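Local structure of pectate lyase (Cellvibrio cellulosa, 1GXM) at residues A[205-208]-A[209-212]; A[280-283]-A[284-287]; A[315-318]-A[319-322]. The protein cleaves polygalacturonic acid by anti-beta-elimination, the present chain being the catalytic module of a larger family 10 polysaccharide lyase. One frame throughout, in Å; residues are numbered along the deposited sequence. Where two conformers were deposited one is given.

Three local contacts follow one another along the chain of the pectic acid lyase module, and pairing of short strands brings the first two together. Contact 1 leads into strand 214-215, which runs antiparallel to the strand 280-281 that opens contact 2. Their centres are about 14 Å apart and they touch: Phe280 CZ lies 3.9 Å from Tyr209 O, and Leu283 CD1 lies 4.1 Å from Glu212 CB. Contact 3 touches neither, its nearest atoms about 6 Å from contact 2 and about 10 Å from contact 1. Its strand 315-316 pairs in another sheet with strand 274-278, which immediately precedes contact 2. Two ion-paired or carboxylate-bound turns and one hydrated helix start are thus gathered in one region.

Contact 1 (A[205-208]-A[209-212]); sequences KARA and YELE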
ATOM      1  N   LYS A 205     -10.874   9.674  -7.752  1.00  8.20           N
ATOM      2  CA  LYS A 205     -10.310  10.728  -6.922  1.00  8.22           C
ATOM      3  C   LYS A 205     -10.387  10.310  -5.453  1.00  7.98           C
ATOM      4  O   LYS A 205     -11.121   9.400  -5.076  1.00  9.41           O
ATOM      5  CB  LYS A 205     -11.105  12.030  -7.047  1.00  9.03           C
ATOM      6  CG  LYS A 205     -11.381  12.535  -8.449  1.00  9.51           C
ATOM      7  CD  LYS A 205     -12.182  13.852  -8.433  1.00 10.93           C
ATOM      8  CE  LYS A 205     -12.758  14.249  -9.788  1.00 10.55           C
ATOM      9  NZ  LYS A 205     -11.737  14.735 -10.734  1.00 12.09           N
ATOM     10  N   ALA A 206      -9.620  11.005  -4.623  1.00  7.72           N
ATOM     11  CA  ALA A 206      -9.724  10.872  -3.182  1.00  8.28           C
ATOM     12  C   ALA A 206      -9.990  12.259  -2.619  1.00  8.57           C
ATOM     13  O   ALA A 206     -11.065  12.819  -2.866  1.00  9.38           O
ATOM     14  CB  ALA A 206      -8.521  10.178  -2.573  1.00  8.77           C
ATOM     15  N   ARG A 207      -9.017  12.833  -1.923  1.00  8.88           N
ATOM     16  CA  ARG A 207      -9.143  14.197  -1.451  1.00  9.86           C
ATOM     17  C   ARG A 207      -9.103  15.146  -2.634  1.00  9.52           C
ATOM     18  O   ARG A 207      -8.886  14.738  -3.768  1.00  8.87           O
ATOM     19  CB  ARG A 207      -8.089  14.498  -0.398  1.00 10.79           C
ATOM     20  CG  ARG A 207      -8.317  13.658   0.832  1.00 11.34           C
ATOM     21  CD  ARG A 207      -7.256  13.740   1.870  1.00 13.10           C
ATOM     22  NE  ARG A 207      -6.043  13.099   1.412  1.00 15.00           N
ATOM     23  CZ  ARG A 207      -4.974  12.888   2.165  1.00 17.32           C
ATOM     24  NH1 ARG A 207      -4.979  13.268   3.434  1.00 19.44           N
ATOM     25  NH2 ARG A 207      -3.903  12.304   1.655  1.00 17.67           N
ATOM     26  N   ALA A 208      -9.344  16.416  -2.376  1.00  9.50           N
ATOM     27  CA  ALA A 208      -9.540  17.361  -3.471  1.00  9.25           C
ATOM     28  C   ALA A 208      -8.370  17.391  -4.441  1.00  9.43           C
ATOM     29  O   ALA A 208      -8.557  17.553  -5.639  1.00  9.90           O
ATOM     30  CB  ALA A 208      -9.787  18.745  -2.938  1.00 10.20           C
ATOM     31  N   TYR A 209      -7.176  17.229  -3.896  1.00  9.15           N
ATOM     32  CA  TYR A 209      -5.940  17.386  -4.656  1.00  9.11           C
ATOM     33  C   TYR A 209      -5.394  16.046  -5.105  1.00  8.97           C
ATOM     34  O   TYR A 209      -4.262  15.970  -5.563  1.00  8.58           O
ATOM     35  CB  TYR A 209      -4.897  18.162  -3.809  1.00 10.08           C
ATOM     36  CG  TYR A 209      -4.870  17.691  -2.382  1.00 10.84           C
ATOM     37  CD1 TYR A 209      -4.113  16.594  -1.988  1.00 11.33           C
ATOM     38  CD2 TYR A 209      -5.661  18.325  -1.413  1.00 11.67           C
ATOM     39  CE1 TYR A 209      -4.146  16.133  -0.665  1.00 12.99           C
ATOM     40  CE2 TYR A 209      -5.697  17.861  -0.117  1.00 12.72           C
ATOM     41  CZ  TYR A 209      -4.952  16.764   0.249  1.00 13.08           C
ATOM     42  OH  TYR A 209      -4.977  16.323   1.556  1.00 16.51           O
ATOM     43  N   GLU A 210      -6.196  14.986  -4.978  1.00  8.36           N
ATOM     44  CA  GLU A 210      -5.820  13.625  -5.339  1.00  8.59           C
ATOM     45  C   GLU A 210      -6.720  13.148  -6.465  1.00  8.08           C
ATOM     46  O   GLU A 210      -7.790  12.639  -6.235  1.00  8.85           O
ATOM     47  CB  GLU A 210      -5.916  12.723  -4.120  1.00  8.27           C
ATOM     48  CG  GLU A 210      -4.862  13.111  -3.102  1.00  9.72           C
ATOM     49  CD  GLU A 210      -4.974  12.423  -1.778  1.00 10.36           C
ATOM     50  OE1 GLU A 210      -6.084  12.067  -1.348  1.00 10.80           O
ATOM     51  OE2 GLU A 210      -3.926  12.240  -1.139  1.00 12.33           O
ATOM     52  N   LEU A 211      -6.278  13.356  -7.690  1.00  7.87           N
ATOM     53  CA  LEU A 211      -7.122  13.160  -8.847  1.00  7.79           C
ATOM     54  C   LEU A 211      -6.876  11.805  -9.472  1.00  7.47           C
ATOM     55  O   LEU A 211      -5.925  11.114  -9.175  1.00  7.94           O
ATOM     56  CB  LEU A 211      -6.863  14.276  -9.842  1.00  7.98           C
ATOM     57  CG  LEU A 211      -7.001  15.700  -9.328  1.00  9.07           C
ATOM     58  CD1 LEU A 211      -6.857  16.659 -10.480  1.00  9.65           C
ATOM     59  CD2 LEU A 211      -8.354  15.917  -8.692  1.00 10.06           C
ATOM     60  N   GLU A 212      -7.731  11.468 -10.411  1.00  8.13           N
ATOM     61  CA  GLU A 212      -7.566  10.265 -11.203  1.00  8.19           C
ATOM     62  C   GLU A 212      -6.266  10.368 -11.973  1.00  7.91           C
ATOM     63  O   GLU A 212      -5.993  11.365 -12.616  1.00  8.53           O
ATOM     64  CB  GLU A 212      -8.720  10.084 -12.194  1.00  8.35           C
ATOM     65  CG  GLU A 212     -10.121  10.208 -11.577  1.00 10.02           C
ATOM     66  CD  GLU A 212     -10.687  11.632 -11.620  1.00 12.02           C
ATOM     67  OE1 GLU A 212      -9.945  12.637 -11.450  1.00 10.87           O
ATOM     68  OE2 GLU A 212     -11.911  11.784 -11.833  1.00 15.25           O
TER
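A type I beta turn from Arg207 to Glu210 illustrates how a carboxylate can reinforce a turn by gripping both the backbone and the side chain of its first residue. Glu210 N closes the turn on Arg207 O at 3.0 Å, and Ala206 N adds a second backbone bond to Glu210 O at 2.9 Å. The side chains of Arg207 and Glu210 then lie alongside each other, pointing the same way. The bend of the arginine at chi3 (-70°) turns its guanidinium so that NE and NH2 meet the carboxylate side-on, one nitrogen to each oxygen. The bond from Arg207 NE to Glu210 OE1 is 2.9 Å and nearly straight at 174°, yet it arrives from above the carboxylate plane. Arg207 NH2 reaches Glu210 OE2 at 2.8 Å on the syn side. Arg207 N donates to the anti lone pair of Glu210 OE1 at 3.1 Å, and this oxygen is therefore held by both the backbone and the side chain of one residue. Tyr209 OH sits over one face of the guanidinium, while CB of Arg207 makes a CH-pi contact over the tyrosine ring, 4.2 Å from its centroid. At the open end of the loop, Lys205 NZ bends round to form a salt bridge with Glu212 OE1 at 2.9 Å, met on the syn side.

Glu210 OE2 also bonds Tyr312 OH, which ties the turn to the segment following helix 306-311; Arg308 of that helix makes a cation-pi contact with Tyr209. Leu211 packs on Ser291 of strand 290-291 and on Phe289, as the chain goes on to strand 214-215.

Contact 2 (A[280-283]-A[284-287]); sequences FYDL and NTNR
Asp282 swings its CG away from the backbone N (chi1 -178°), and this carries OD1 over the peptides of the following turn. Thr285 places OG1 between its own N and carbonyl carbon (chi1 63°), which brings the hydroxyl oxygen against Asp282 CB at 3.2 Å. The two side chains cross at an angle; Asp282 takes two backbone N-H groups further along and Thr285 one.

Both bonds to the aspartate end on OD1. Thr285 N meets the anti lone pair of Asp282 OD1 at 2.9 Å, along a nearly straight bond (168°). Asn284 N, also 2.9 Å from Asp282 OD1, approaches from above the carboxylate plane and completes an Asx turn. Thr285 in its turn forms an ST turn, its OG1 taking the N-H of Arg287, with Thr285 OG1 and Arg287 N 3.2 Å apart. Backbone bonds close the loop round these groups: Asn286 N to Asp282 O at 2.9 Å, and Asp282 N to Arg287 O at 2.8 Å. The left-handed backbone of Asn286 is consistent with the chain doubling back, and Asn286 O settles at the edge of the Tyr281 ring, 3.2 Å from Tyr281 CD2.

The second oxygen of Asp282 forms a salt bridge with Lys297, so one carboxylate serves both the turn and a charge beyond it. The Asn286 amide is buried and satisfied by Trp245, Gln185, Arg250 and Thr251. Before the turn, Tyr281 pairs by its backbone with Leu214 of strand 214-215; after it, the chain leads to strand 290-291.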
ATOM      1  N   PHE A 280       1.611  11.950  -9.385  1.00  7.06           N
ATOM      2  CA  PHE A 280       0.437  11.804 -10.236  1.00  6.80           C
ATOM      3  C   PHE A 280       0.828  11.952 -11.686  1.00  6.54           C
ATOM      4  O   PHE A 280       1.455  12.936 -12.057  1.00  7.28           O
ATOM      5  CB  PHE A 280      -0.589  12.878  -9.914  1.00  7.17           C
ATOM      6  CG  PHE A 280      -0.985  12.926  -8.471  1.00  7.62           C
ATOM      7  CD1 PHE A 280      -1.916  12.038  -7.959  1.00  8.29           C
ATOM      8  CD2 PHE A 280      -0.424  13.859  -7.626  1.00  7.99           C
ATOM      9  CE1 PHE A 280      -2.245  12.077  -6.634  1.00  8.79           C
ATOM     10  CE2 PHE A 280      -0.755  13.899  -6.304  1.00  8.51           C
ATOM     11  CZ  PHE A 280      -1.691  13.019  -5.807  1.00  8.70           C
ATOM     12  N   TYR A 281       0.417  10.992 -12.498  1.00  6.92           N
ATOM     13  CA  TYR A 281       0.570  11.063 -13.937  1.00  7.05           C
ATOM     14  C   TYR A 281      -0.785  10.998 -14.601  1.00  7.32           C
ATOM     15  O   TYR A 281      -1.660  10.241 -14.200  1.00  7.42           O
ATOM     16  CB  TYR A 281       1.354   9.878 -14.466  1.00  7.23           C
ATOM     17  CG  TYR A 281       2.792   9.886 -14.085  1.00  7.39           C
ATOM     18  CD1 TYR A 281       3.203   9.377 -12.878  1.00  7.15           C
ATOM     19  CD2 TYR A 281       3.739  10.429 -14.932  1.00  7.45           C
ATOM     20  CE1 TYR A 281       4.529   9.365 -12.533  1.00  7.80           C
ATOM     21  CE2 TYR A 281       5.063  10.443 -14.592  1.00  7.63           C
ATOM     22  CZ  TYR A 281       5.470   9.902 -13.396  1.00  7.27           C
ATOM     23  OH  TYR A 281       6.797   9.895 -13.019  1.00  9.09           O
ATOM     24  N   ASP A 282      -0.940  11.754 -15.668  1.00  7.44           N
ATOM     25  CA  ASP A 282      -2.172  11.697 -16.426  1.00  8.22           C
ATOM     26  C   ASP A 282      -2.368  10.296 -17.003  1.00  8.70           C
ATOM     27  O   ASP A 282      -1.446   9.724 -17.593  1.00  8.89           O
ATOM     28  CB  ASP A 282      -2.152  12.741 -17.528  1.00  9.00           C
ATOM     29  CG  ASP A 282      -3.419  12.769 -18.310  1.00 10.42           C
ATOM     30  OD1 ASP A 282      -3.555  11.996 -19.294  1.00 11.14           O
ATOM     31  OD2 ASP A 282      -4.332  13.512 -17.981  1.00 12.22           O
ATOM     32  N   LEU A 283      -3.579   9.766 -16.871  1.00  8.68           N
ATOM     33  CA  LEU A 283      -3.883   8.406 -17.266  1.00  8.97           C
ATOM     34  C   LEU A 283      -3.549   8.136 -18.719  1.00  9.65           C
ATOM     35  O   LEU A 283      -3.111   7.061 -19.048  1.00 10.44           O
ATOM     36  CB  LEU A 283      -5.355   8.119 -17.014  1.00  9.04           C
ATOM     37  CG  LEU A 283      -5.704   7.948 -15.548  1.00  9.11           C
ATOM     38  CD1 LEU A 283      -7.194   7.966 -15.390  1.00 10.41           C
ATOM     39  CD2 LEU A 283      -5.158   6.655 -14.959  1.00  9.33           C
ATOM     40  N   ASN A 284      -3.780   9.109 -19.577  1.00 10.34           N
ATOM     41  CA  ASN A 284      -3.641   8.888 -21.004  1.00 11.48           C
ATOM     42  C   ASN A 284      -2.345   9.431 -21.587  1.00 11.28           C
ATOM     43  O   ASN A 284      -1.787   8.786 -22.469  1.00 13.72           O
ATOM     44  CB  ASN A 284      -4.852   9.427 -21.756  1.00 12.45           C
ATOM     45  CG  ASN A 284      -6.097   8.622 -21.487  1.00 17.00           C
ATOM     46  OD1 ASN A 284      -6.054   7.407 -21.509  1.00 21.71           O
ATOM     47  ND2 ASN A 284      -7.195   9.295 -21.212  1.00 20.38           N
ATOM     48  N   THR A 285      -1.868  10.586 -21.151  1.00 10.68           N
ATOM     49  CA  THR A 285      -0.645  11.158 -21.721  1.00 10.76           C
ATOM     50  C   THR A 285       0.609  10.769 -20.969  1.00  9.81           C
ATOM     51  O   THR A 285       1.730  11.007 -21.435  1.00 10.56           O
ATOM     52  CB  THR A 285      -0.658  12.669 -21.709  1.00 11.25           C
ATOM     53  OG1 THR A 285      -0.719  13.125 -20.350  1.00 11.62           O
ATOM     54  CG2 THR A 285      -1.871  13.238 -22.434  1.00 12.92           C
ATOM     55  N   ASN A 286       0.442  10.280 -19.753  1.00  9.63           N
ATOM     56  CA  ASN A 286       1.566   9.952 -18.890  1.00  9.56           C
ATOM     57  C   ASN A 286       2.361  11.186 -18.471  1.00  9.02           C
ATOM     58  O   ASN A 286       3.514  11.071 -18.090  1.00 10.36           O
ATOM     59  CB  ASN A 286       2.493   8.902 -19.507  1.00 10.53           C
ATOM     60  CG  ASN A 286       2.968   7.923 -18.485  1.00 10.32           C
ATOM     61  OD1 ASN A 286       2.163   7.177 -17.950  1.00 10.69           O
ATOM     62  ND2 ASN A 286       4.267   7.900 -18.198  1.00 11.05           N
ATOM     63  N   ARG A 287       1.733  12.352 -18.516  1.00  9.68           N
ATOM     64  CA  ARG A 287       2.358  13.587 -18.067  1.00 10.36           C
ATOM     65  C   ARG A 287       2.173  13.759 -16.579  1.00  9.18           C
ATOM     66  O   ARG A 287       1.059  13.649 -16.063  1.00  9.43           O
ATOM     67  CB  ARG A 287       1.745  14.783 -18.774  1.00 11.74           C
ATOM     68  CG  ARG A 287       2.535  16.048 -18.642  1.00 14.47           C
ATOM     69  CD  ARG A 287       2.110  17.150 -19.591  1.00 16.41           C
ATOM     70  NE  ARG A 287       2.910  18.335 -19.325  1.00 18.05           N
ATOM     71  CZ  ARG A 287       2.603  19.539 -19.740  1.00 18.63           C
ATOM     72  NH1 ARG A 287       1.510  19.719 -20.443  1.00 19.10           N
ATOM     73  NH2 ARG A 287       3.400  20.557 -19.446  1.00 22.22           N
TER

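Contact 3 (A[315-318]-A[319-322]); sequences GGNY and GTSI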
ATOM      1  N   GLY A 315       6.216  14.638  -5.883  1.00  7.37           N
ATOM      2  CA  GLY A 315       7.136  13.806  -6.608  1.00  8.06           C
ATOM      3  C   GLY A 315       8.109  13.219  -5.630  1.00  7.76           C
ATOM      4  O   GLY A 315       8.127  13.572  -4.460  1.00  8.28           O
ATOM      5  N   GLY A 316       8.953  12.350  -6.136  1.00  7.78           N
ATOM      6  CA  GLY A 316       9.926  11.710  -5.304  1.00  8.09           C
ATOM      7  C   GLY A 316      10.676  10.627  -6.024  1.00  8.24           C
ATOM      8  O   GLY A 316      10.545  10.410  -7.202  1.00  8.90           O
ATOM      9  N   ASN A 317      11.477   9.925  -5.251  1.00  9.00           N
ATOM     10  CA  ASN A 317      12.351   8.900  -5.747  1.00 10.31           C
ATOM     11  C   ASN A 317      11.664   7.533  -5.736  1.00 10.95           C
ATOM     12  O   ASN A 317      12.254   6.524  -5.383  1.00 13.75           O
ATOM     13  CB  ASN A 317      13.630   9.000  -4.885  1.00 12.34           C
ATOM     14  CG  ASN A 317      14.540   7.811  -5.065  0.50 10.69           C
ATOM     15  OD1 ASN A 317      15.176   7.272  -4.149  0.50 10.68           O
ATOM     16  ND2 ASN A 317      14.629   7.413  -6.304  0.50 10.06           N
ATOM     17  N   TYR A 318      10.419   7.500  -6.176  1.00  9.45           N
ATOM     18  CA  TYR A 318       9.579   6.335  -5.946  1.00  9.17           C
ATOM     19  C   TYR A 318      10.055   5.098  -6.667  1.00  9.54           C
ATOM     20  O   TYR A 318       9.952   4.012  -6.144  1.00 10.42           O
ATOM     21  CB  TYR A 318       8.169   6.637  -6.445  1.00  9.90           C
ATOM     22  CG  TYR A 318       7.548   7.879  -5.905  1.00  9.83           C
ATOM     23  CD1 TYR A 318       7.612   8.206  -4.561  1.00  9.77           C
ATOM     24  CD2 TYR A 318       6.875   8.736  -6.748  1.00  9.14           C
ATOM     25  CE1 TYR A 318       7.013   9.350  -4.086  1.00 10.02           C
ATOM     26  CE2 TYR A 318       6.304   9.868  -6.289  1.00  9.39           C
ATOM     27  CZ  TYR A 318       6.355  10.183  -4.973  1.00  9.60           C
ATOM     28  OH  TYR A 318       5.736  11.316  -4.515  1.00 12.81           O
ATOM     29  N   GLY A 319      10.532   5.268  -7.881  1.00  9.90           N
ATOM     30  CA  GLY A 319      10.862   4.132  -8.729  1.00 10.62           C
ATOM     31  C   GLY A 319      12.134   3.379  -8.380  1.00 10.40           C
ATOM     32  O   GLY A 319      12.263   2.215  -8.720  1.00 10.42           O
ATOM     33  N   THR A 320      13.082   4.036  -7.736  1.00 10.72           N
ATOM     34  CA  THR A 320      14.397   3.441  -7.486  1.00 11.61           C
ATOM     35  C   THR A 320      14.290   2.079  -6.867  1.00 12.05           C
ATOM     36  O   THR A 320      14.885   1.115  -7.341  1.00 13.24           O
ATOM     37  CB  THR A 320      15.218   4.391  -6.625  1.00 11.27           C
ATOM     38  OG1 THR A 320      15.372   5.601  -7.376  1.00 13.52           O
ATOM     39  CG2 THR A 320      16.634   3.848  -6.363  1.00 14.15           C
ATOM     40  N   SER A 321      13.515   1.981  -5.812  1.00 12.93           N
ATOM     41  CA  SER A 321      13.473   0.752  -5.041  1.00 13.92           C
ATOM     42  C   SER A 321      12.919  -0.410  -5.888  1.00 13.09           C
ATOM     43  O   SER A 321      13.481  -1.506  -5.911  1.00 13.54           O
ATOM     44  CB  SER A 321      12.662   0.948  -3.768  1.00 15.38           C
ATOM     45  OG  SER A 321      11.327   1.212  -4.049  1.00 19.01           O
ATOM     46  N   ILE A 322      11.826  -0.176  -6.592  1.00 12.46           N
ATOM     47  CA  ILE A 322      11.218  -1.269  -7.335  1.00 12.07           C
ATOM     48  C   ILE A 322      12.017  -1.620  -8.564  1.00 11.92           C
ATOM     49  O   ILE A 322      12.079  -2.772  -8.945  1.00 12.14           O
ATOM     50  CB  ILE A 322       9.729  -0.986  -7.681  1.00 12.57           C
ATOM     51  CG1 ILE A 322       8.988  -2.298  -7.945  1.00 13.20           C
ATOM     52  CG2 ILE A 322       9.574  -0.002  -8.814  1.00 13.53           C
ATOM     53  CD1 ILE A 322       8.818  -3.162  -6.720  1.00 14.81           C
TER
HETATM   54  O   HOH W   1      12.633   4.182  -4.131  1.00 16.35           O
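Water-mediated bonding comes first: at the start of helix 318-329 a water joins the Asn317 carbonyl to the Ser321 amide. Asn317 O and Ser321 N, four residues apart, stand 4.7 Å from each other, too far for a direct helical bond. The water molecule fills the gap, donating to Asn317 O at 2.7 Å and accepting from Ser321 N at 2.9 Å, and thereby takes the place of a backbone link in the first turn.

Polar side chains also meet at Asn317 and Thr320, where they cross near the same end of the helix. Two conformers of Asn317 exist, and in this one ND2 lies implausibly near Thr320 OG1, so the details of their meeting are doubtful.

Packing on an aromatic ring occurs on the strand side of the junction. The ring of Tyr318 lays one face over CA of Gly316, which stands 3.9 Å above its plane. Tyr318 also packs on Trp277 of strand 274-278, whose backbone is hydrogen-bonded to that of Gly316.

The chemistry is that of a hydrated helix start at the surface: the Tyr318 ring packs against Gly316 and Trp277 at the junction, and solvent supplies the bridge between the Asn317 carbonyl and the Ser321 amide.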